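Local coordinates for protein xylan esterase 1 (Thermoanaerobacterium sp. 'JW/SL YS485', PDB 3FCY) that probably removes acetyl groups from xylan and related substrates as a serine esterase of the alpha/beta-hydrolase fold, and binds calcium, at residues Asn174-Phe177 with Arg178-Leu182; Thr272-Gly275 with Tyr276-Val279; Asp126-Asn129 with Tyr130-Ala133. All coordinates share one frame; numbering follows the deposited sequence.

Interaction 1: residues Asn174-Phe177 with Arg178-Leu182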
loop_
_atom_site.group_PDB
_atom_site.type_symbol
_atom_site.label_atom_id
_atom_site.label_comp_id
_atom_site.label_asym_id
_atom_site.label_seq_id
_atom_site.Cartn_x
_atom_site.Cartn_y
_atom_site.Cartn_z
ATOM N N ASN A 174 -29.898 25.845 -3.307
ATOM C CA ASN A 174 -29.129 25.604 -4.531
ATOM C C ASN A 174 -28.171 24.419 -4.402
ATOM O O ASN A 174 -27.316 24.198 -5.268
ATOM C CB ASN A 174 -28.341 26.857 -4.928
ATOM C CG ASN A 174 -29.240 28.055 -5.186
ATOM O OD1 ASN A 174 -30.277 27.940 -5.846
ATOM N ND2 ASN A 174 -28.839 29.218 -4.678
ATOM N N MET A 175 -28.311 23.659 -3.321
ATOM C CA MET A 175 -27.456 22.496 -3.110
ATOM C C MET A 175 -27.835 21.437 -4.141
ATOM O O MET A 175 -29.004 21.083 -4.275
ATOM C CB MET A 175 -27.629 21.988 -1.681
ATOM C CG MET A 175 -27.054 22.964 -0.660
ATOM S SD MET A 175 -27.423 22.552 1.043
ATOM C CE MET A 175 -26.252 21.231 1.337
ATOM N N LEU A 176 -26.843 20.945 -4.877
ATOM C CA LEU A 176 -27.089 19.969 -5.932
ATOM C C LEU A 176 -27.829 18.693 -5.533
ATOM O O LEU A 176 -28.691 18.237 -6.276
ATOM C CB LEU A 176 -25.777 19.601 -6.637
ATOM C CG LEU A 176 -25.918 18.633 -7.814
ATOM C CD1 LEU A 176 -26.887 19.204 -8.845
ATOM C CD2 LEU A 176 -24.552 18.377 -8.449
ATOM N N PHE A 177 -27.509 18.097 -4.389
ATOM C CA PHE A 177 -28.222 16.872 -4.016
ATOM C C PHE A 177 -29.674 17.160 -3.658
ATOM O O PHE A 177 -30.493 16.248 -3.551
ATOM C CB PHE A 177 -27.523 16.129 -2.874
ATOM C CG PHE A 177 -26.611 15.028 -3.347
ATOM C CD1 PHE A 177 -27.124 13.940 -4.056
ATOM C CD2 PHE A 177 -25.240 15.087 -3.114
ATOM C CE1 PHE A 177 -26.281 12.927 -4.530
ATOM C CE2 PHE A 177 -24.392 14.083 -3.581
ATOM C CZ PHE A 177 -24.912 13.002 -4.292
ATOM N N ARG A 178 -29.988 18.436 -3.481
ATOM C CA ARG A 178 -31.351 18.841 -3.184
ATOM C C ARG A 178 -32.130 18.632 -4.488
ATOM O O ARG A 178 -33.231 18.071 -4.493
ATOM C CB ARG A 178 -31.362 20.310 -2.747
ATOM C CG ARG A 178 -32.721 20.898 -2.396
ATOM C CD ARG A 178 -33.304 21.633 -3.578
ATOM N NE ARG A 178 -34.242 22.679 -3.178
ATOM C CZ ARG A 178 -34.908 23.437 -4.041
ATOM N NH1 ARG A 178 -34.735 23.261 -5.346
ATOM N NH2 ARG A 178 -35.751 24.363 -3.606
ATOM N N HIS A 179 -31.530 19.053 -5.601
ATOM C CA HIS A 179 -32.163 18.902 -6.907
ATOM C C HIS A 179 -32.216 17.424 -7.293
ATOM O O HIS A 179 -33.226 16.943 -7.808
ATOM C CB HIS A 179 -31.389 19.675 -7.979
ATOM C CG HIS A 179 -31.073 21.087 -7.596
ATOM N ND1 HIS A 179 -31.939 21.872 -6.866
ATOM C CD2 HIS A 179 -29.992 21.861 -7.860
ATOM C CE1 HIS A 179 -31.406 23.069 -6.695
ATOM N NE2 HIS A 179 -30.224 23.089 -7.288
ATOM N N ILE A 180 -31.120 16.713 -7.046
ATOM C CA ILE A 180 -31.045 15.290 -7.354
ATOM C C ILE A 180 -32.134 14.533 -6.596
ATOM O O ILE A 180 -32.818 13.688 -7.170
ATOM C CB ILE A 180 -29.657 14.709 -6.993
ATOM C CG1 ILE A 180 -28.583 15.362 -7.876
ATOM C CG2 ILE A 180 -29.655 13.191 -7.200
ATOM C CD1 ILE A 180 -27.153 14.992 -7.508
ATOM N N PHE A 181 -32.297 14.832 -5.309
ATOM C CA PHE A 181 -33.336 14.176 -4.521
ATOM C C PHE A 181 -34.682 14.473 -5.178
ATOM O O PHE A 181 -35.512 13.576 -5.349
ATOM C CB PHE A 181 -33.344 14.696 -3.079
ATOM C CG PHE A 181 -32.230 14.155 -2.210
ATOM C CD1 PHE A 181 -31.180 13.418 -2.752
ATOM C CD2 PHE A 181 -32.222 14.418 -0.841
ATOM C CE1 PHE A 181 -30.138 12.953 -1.944
ATOM C CE2 PHE A 181 -31.186 13.961 -0.025
ATOM C CZ PHE A 181 -30.141 13.227 -0.578
ATOM N N LEU A 182 -34.899 15.734 -5.553
ATOM C CA LEU A 182 -36.146 16.120 -6.205
ATOM C C LEU A 182 -36.345 15.353 -7.510
ATOM O O LEU A 182 -37.474 14.994 -7.852
ATOM C CB LEU A 182 -36.180 17.631 -6.472
ATOM C CG LEU A 182 -36.362 18.513 -5.230
ATOM C CD1 LEU A 182 -36.323 19.993 -5.631
ATOM C CD2 LEU A 182 -37.685 18.168 -4.544
#
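The imidazole of His179 lies beneath the carbonyl oxygen of Met175, which sits 3.7 Å above the ring plane and over its centre. With CG beside the residue's own backbone N (chi1 -49°), the ring is carried back toward the start of the helix, where NE2 also comes 3.7 Å from Asn174 O. The ring packs on Arg91 and Arg143 as well. An alanine in place of His179 would probably open a gap beneath the Met175 carbonyl and deprive the two arginines of that ring. On another side of the helix the contact is apolar. Ile180 CD1 reaches Phe177 CD1 at 3.6 Å and Leu176 CG at 3.9 Å, so this single methyl bridges two neighbouring side chains. Phe177 CD1 also meets Phe181 CE1 at 3.8 Å; the two ring planes are 51° apart, an oblique pairing.

The backbone sets these positions. Arg178 N donates to Met175 O (2.9 Å) from above the carbonyl plane, whereas Ile180 N approaches Leu176 O within that plane and nearly straight, at 166°. Phe181 N bonds to Phe177 O, and the same oxygen lies over the Phe181 ring. Further out, Arg178 makes a salt bridge with Glu60 of helix 50-62, while Ile180 and Phe181 pack on Leu213. Phe177 comes about 4 Å, side chain to side chain, from Tyr117, a predicted substrate-binding residue. With Met175 as N-cap, these residues form the N-terminal start of helix 176-192, beside helix 209-220, which follows the probable nucleophile elbow of this alpha/beta hydrolase.

Interaction 2: residues Thr272-Gly275 with Tyr276-Val279; sequences TKLG and YIDV
Tyr276 folds back over the last turn of helix 267-274, its CD2 3.1 Å from Lys273 O and its CB 3.4 Å from the same oxygen. Chi1 of -73° places CG beside the backbone N, which brings the CD2 side of the ring up to Lys273 O; that oxygen also accepts the N-H of Tyr276 (3.1 Å, 160°), from above the carbonyl plane. This is the tight part. Ile277 N likewise bonds to Leu274 O at 3.1 Å, and Ile277 CG1 rests 3.4 Å from that oxygen. Both bonds span three residues, as in a turn of 3-10 type. A side chain at Gly275 would probably crowd Thr272 O.

The looser side begins where apolar side chains only graze, Leu274 CD2 standing 4.5 Å from Ile277 CD1. Asp278 N makes a weak bond to Gly275 O at 3.3 Å. Lys273 and Tyr276 are partly exposed, yet their polar ends are engaged: Lys273 NZ with the carbonyls of Leu168 and Asp170, Tyr276 OH with Asp49.

Asp278 is the N-cap of helix 279-282; its OD1 accepts from Asp236 N and its OD2 forms a salt bridge with Lys280. The Tyr276 ring stacks with Tyr53 of helix 50-62, Leu274 packs on Tyr237 of helix 237-242, and Ile277 touches Phe177 and Phe181 of helix 176-192, placing the turn among four helices.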
loop_
_atom_site.group_PDB
_atom_site.type_symbol
_atom_site.label_atom_id
_atom_site.label_comp_id
_atom_site.label_asym_id
_atom_site.label_seq_id
_atom_site.Cartn_x
_atom_site.Cartn_y
_atom_site.Cartn_z
ATOM N N THR A 272 -24.856 21.431 9.880
ATOM C CA THR A 272 -26.289 21.687 9.987
ATOM C C THR A 272 -26.840 21.860 8.578
ATOM O O THR A 272 -27.907 21.344 8.247
ATOM C CB THR A 272 -26.586 22.968 10.805
ATOM O OG1 THR A 272 -26.163 22.777 12.162
ATOM C CG2 THR A 272 -28.074 23.288 10.783
ATOM N N LYS A 273 -26.104 22.590 7.747
ATOM C CA LYS A 273 -26.522 22.813 6.372
ATOM C C LYS A 273 -26.545 21.484 5.617
ATOM O O LYS A 273 -27.446 21.233 4.808
ATOM C CB LYS A 273 -25.581 23.800 5.691
ATOM C CG LYS A 273 -26.112 24.341 4.382
ATOM C CD LYS A 273 -25.312 25.555 3.948
ATOM C CE LYS A 273 -25.854 26.152 2.661
ATOM N NZ LYS A 273 -25.082 27.369 2.285
ATOM N N LEU A 274 -25.558 20.631 5.884
ATOM C CA LEU A 274 -25.508 19.316 5.241
ATOM C C LEU A 274 -26.699 18.492 5.736
ATOM O O LEU A 274 -27.073 17.483 5.135
ATOM C CB LEU A 274 -24.197 18.597 5.582
ATOM C CG LEU A 274 -22.918 19.137 4.926
ATOM C CD1 LEU A 274 -21.708 18.393 5.470
ATOM C CD2 LEU A 274 -23.006 18.984 3.415
ATOM N N GLY A 275 -27.288 18.935 6.841
ATOM C CA GLY A 275 -28.437 18.245 7.400
ATOM C C GLY A 275 -29.614 18.230 6.443
ATOM O O GLY A 275 -30.467 17.345 6.509
ATOM N N TYR A 276 -29.666 19.209 5.544
ATOM C CA TYR A 276 -30.748 19.285 4.568
ATOM C C TYR A 276 -30.744 18.101 3.613
ATOM O O TYR A 276 -31.796 17.708 3.098
ATOM C CB TYR A 276 -30.645 20.569 3.743
ATOM C CG TYR A 276 -31.034 21.823 4.484
ATOM C CD1 TYR A 276 -32.329 21.990 4.986
ATOM C CD2 TYR A 276 -30.119 22.855 4.664
ATOM C CE1 TYR A 276 -32.699 23.165 5.646
ATOM C CE2 TYR A 276 -30.477 24.027 5.323
ATOM C CZ TYR A 276 -31.767 24.177 5.810
ATOM O OH TYR A 276 -32.111 25.340 6.458
ATOM N N ILE A 277 -29.563 17.539 3.368
ATOM C CA ILE A 277 -29.453 16.410 2.455
ATOM C C ILE A 277 -28.961 15.144 3.143
ATOM O O ILE A 277 -28.332 14.285 2.521
ATOM C CB ILE A 277 -28.530 16.749 1.257
ATOM C CG1 ILE A 277 -27.135 17.144 1.752
ATOM C CG2 ILE A 277 -29.144 17.888 0.446
ATOM C CD1 ILE A 277 -26.141 17.399 0.632
ATOM N N ASP A 278 -29.253 15.046 4.437
ATOM C CA ASP A 278 -28.885 13.891 5.247
ATOM C C ASP A 278 -30.116 12.986 5.224
ATOM O O ASP A 278 -31.125 13.302 5.865
ATOM C CB ASP A 278 -28.594 14.339 6.685
ATOM C CG ASP A 278 -28.151 13.198 7.582
ATOM O OD1 ASP A 278 -28.399 12.028 7.228
ATOM O OD2 ASP A 278 -27.565 13.473 8.651
ATOM N N VAL A 279 -30.048 11.876 4.492
ATOM C CA VAL A 279 -31.195 10.974 4.395
ATOM C C VAL A 279 -31.744 10.481 5.729
ATOM O O VAL A 279 -32.920 10.115 5.819
ATOM C CB VAL A 279 -30.898 9.739 3.501
ATOM C CG1 VAL A 279 -30.633 10.193 2.076
ATOM C CG2 VAL A 279 -29.721 8.946 4.055
#

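Interaction 3: residues Asp126-Asn129 with Tyr130-Ala133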
loop_
_atom_site.group_PDB
_atom_site.type_symbol
_atom_site.label_atom_id
_atom_site.label_comp_id
_atom_site.label_asym_id
_atom_site.label_seq_id
_atom_site.Cartn_x
_atom_site.Cartn_y
_atom_site.Cartn_z
ATOM N N ASP A 126 -29.022 -6.515 -17.379
ATOM C CA ASP A 126 -29.182 -6.930 -15.989
ATOM C C ASP A 126 -30.398 -6.324 -15.286
ATOM O O ASP A 126 -30.656 -6.613 -14.117
ATOM C CB ASP A 126 -27.897 -6.645 -15.197
ATOM C CG ASP A 126 -27.508 -5.182 -15.216
ATOM O OD1 ASP A 126 -28.172 -4.377 -14.527
ATOM O OD2 ASP A 126 -26.535 -4.842 -15.927
ATOM N N LYS A 127 -31.146 -5.486 -16.001
ATOM C CA LYS A 127 -32.354 -4.889 -15.445
ATOM C C LYS A 127 -33.515 -5.818 -15.798
ATOM O O LYS A 127 -34.602 -5.726 -15.223
ATOM C CB LYS A 127 -32.627 -3.506 -16.058
ATOM C CG LYS A 127 -31.512 -2.475 -15.886
ATOM C CD LYS A 127 -31.199 -2.211 -14.419
ATOM C CE LYS A 127 -30.108 -1.149 -14.262
ATOM N NZ LYS A 127 -28.838 -1.523 -14.952
ATOM N N LEU A 128 -33.265 -6.720 -16.743
ATOM C CA LEU A 128 -34.288 -7.649 -17.212
ATOM C C LEU A 128 -34.698 -8.738 -16.228
ATOM O O LEU A 128 -35.680 -9.441 -16.463
ATOM C CB LEU A 128 -33.841 -8.295 -18.529
ATOM C CG LEU A 128 -33.593 -7.327 -19.691
ATOM C CD1 LEU A 128 -33.079 -8.102 -20.904
ATOM C CD2 LEU A 128 -34.889 -6.578 -20.024
ATOM N N ASN A 129 -33.963 -8.893 -15.134
ATOM C CA ASN A 129 -34.334 -9.914 -14.163
ATOM C C ASN A 129 -35.694 -9.564 -13.559
ATOM O O ASN A 129 -36.502 -10.451 -13.289
ATOM C CB ASN A 129 -33.256 -10.057 -13.076
ATOM C CG ASN A 129 -33.023 -8.778 -12.298
ATOM O OD1 ASN A 129 -33.159 -7.678 -12.827
ATOM N ND2 ASN A 129 -32.643 -8.921 -11.035
ATOM N N TYR A 130 -35.961 -8.275 -13.365
ATOM C CA TYR A 130 -37.259 -7.871 -12.831
ATOM C C TYR A 130 -38.305 -7.800 -13.943
ATOM O O TYR A 130 -39.503 -7.942 -13.687
ATOM C CB TYR A 130 -37.168 -6.528 -12.100
ATOM C CG TYR A 130 -36.632 -6.668 -10.695
ATOM C CD1 TYR A 130 -35.258 -6.659 -10.447
ATOM C CD2 TYR A 130 -37.499 -6.857 -9.617
ATOM C CE1 TYR A 130 -34.758 -6.834 -9.159
ATOM C CE2 TYR A 130 -37.013 -7.036 -8.324
ATOM C CZ TYR A 130 -35.639 -7.022 -8.103
ATOM O OH TYR A 130 -35.146 -7.182 -6.830
ATOM N N VAL A 131 -37.860 -7.585 -15.176
ATOM C CA VAL A 131 -38.793 -7.544 -16.295
ATOM C C VAL A 131 -39.342 -8.966 -16.439
ATOM O O VAL A 131 -40.499 -9.163 -16.806
ATOM C CB VAL A 131 -38.095 -7.109 -17.613
ATOM C CG1 VAL A 131 -39.063 -7.236 -18.789
ATOM C CG2 VAL A 131 -37.618 -5.660 -17.495
ATOM N N ALA A 132 -38.504 -9.955 -16.139
ATOM C CA ALA A 132 -38.924 -11.351 -16.211
ATOM C C ALA A 132 -40.088 -11.564 -15.246
ATOM O O ALA A 132 -40.928 -12.441 -15.454
ATOM C CB ALA A 132 -37.769 -12.277 -15.842
ATOM N N ALA A 133 -40.127 -10.753 -14.193
ATOM C CA ALA A 133 -41.180 -10.845 -13.191
ATOM C C ALA A 133 -42.379 -9.983 -13.566
ATOM O O ALA A 133 -43.303 -9.821 -12.771
ATOM C CB ALA A 133 -40.642 -10.427 -11.827
#
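Leu128 and Val131 lie side by side on the short helix 128-131, the crossover of a beta-alpha-beta unit between strands 108-114 and 136-140 of the central sheet. The apolar contact is made by branch tips, Leu128 CD2 to Val131 CG2 at 3.8 Å. Both side chains go on to Ile100 of strand 94-102, so the pair fastens the helix to the sheet.

Among the backbone bonds, Ala132 N to Leu128 O is the helical i to i+4 link, at 2.9 Å with an N-H angle of 146°. Tyr130 N reaches Lys127 O only weakly, at 3.4 Å, consistent with a loosely bonded helix. Ala133 O accepts a hydrogen bond from the hydroxyl of Tyr345, a calcium-site residue of the same chain.

The charged pair lies within 126-129. Lys127 NZ meets Asp126 OD1 on its syn side at 3.0 Å, forming a salt bridge, and also bonds the carbonyls of Ser121 and Asp123, so three oxygens grip the ammonium group.

Subunit packing occupies a further side. Leu128 touches Met338, and Ala132 touches Ala132, of the second subunit.

The last group is amide against ring. With chi1 at 60°, Asn129 CG stands between its backbone N and carbonyl carbon, which swings the amide alongside the Tyr130 ring, the two planes 85° apart. ND2 makes a weak hydrogen bond with Asn125 OD1 of the second subunit and is 3.5 Å from Tyr130 CD1, while OD1 accepts a weak, strongly bent bond from Tyr130 N at 2.9 Å.

Along the chain the order is interaction 3, then interaction 1, then interaction 2, all within the acetyl xylan esterase domain. Interactions 1 and 2 adjoin, their centres about 11 Å apart: Met175 CE comes 3.7 Å from Lys273 O, and Phe177 CB lies 4.0 Å from Ile277 CD1. The start of helix 176-192 thus packs against the turn after helix 267-274, near the predicted substrate residue Tyr117. Interaction 3 lies across the chain's centre, about 29 Å from interaction 1 and about 34 Å from interaction 2 between centres, on a sheet crossover at a subunit interface. It borders Tyr345 of the calcium site, with the ion about 12 Å from the side chain of Ala133.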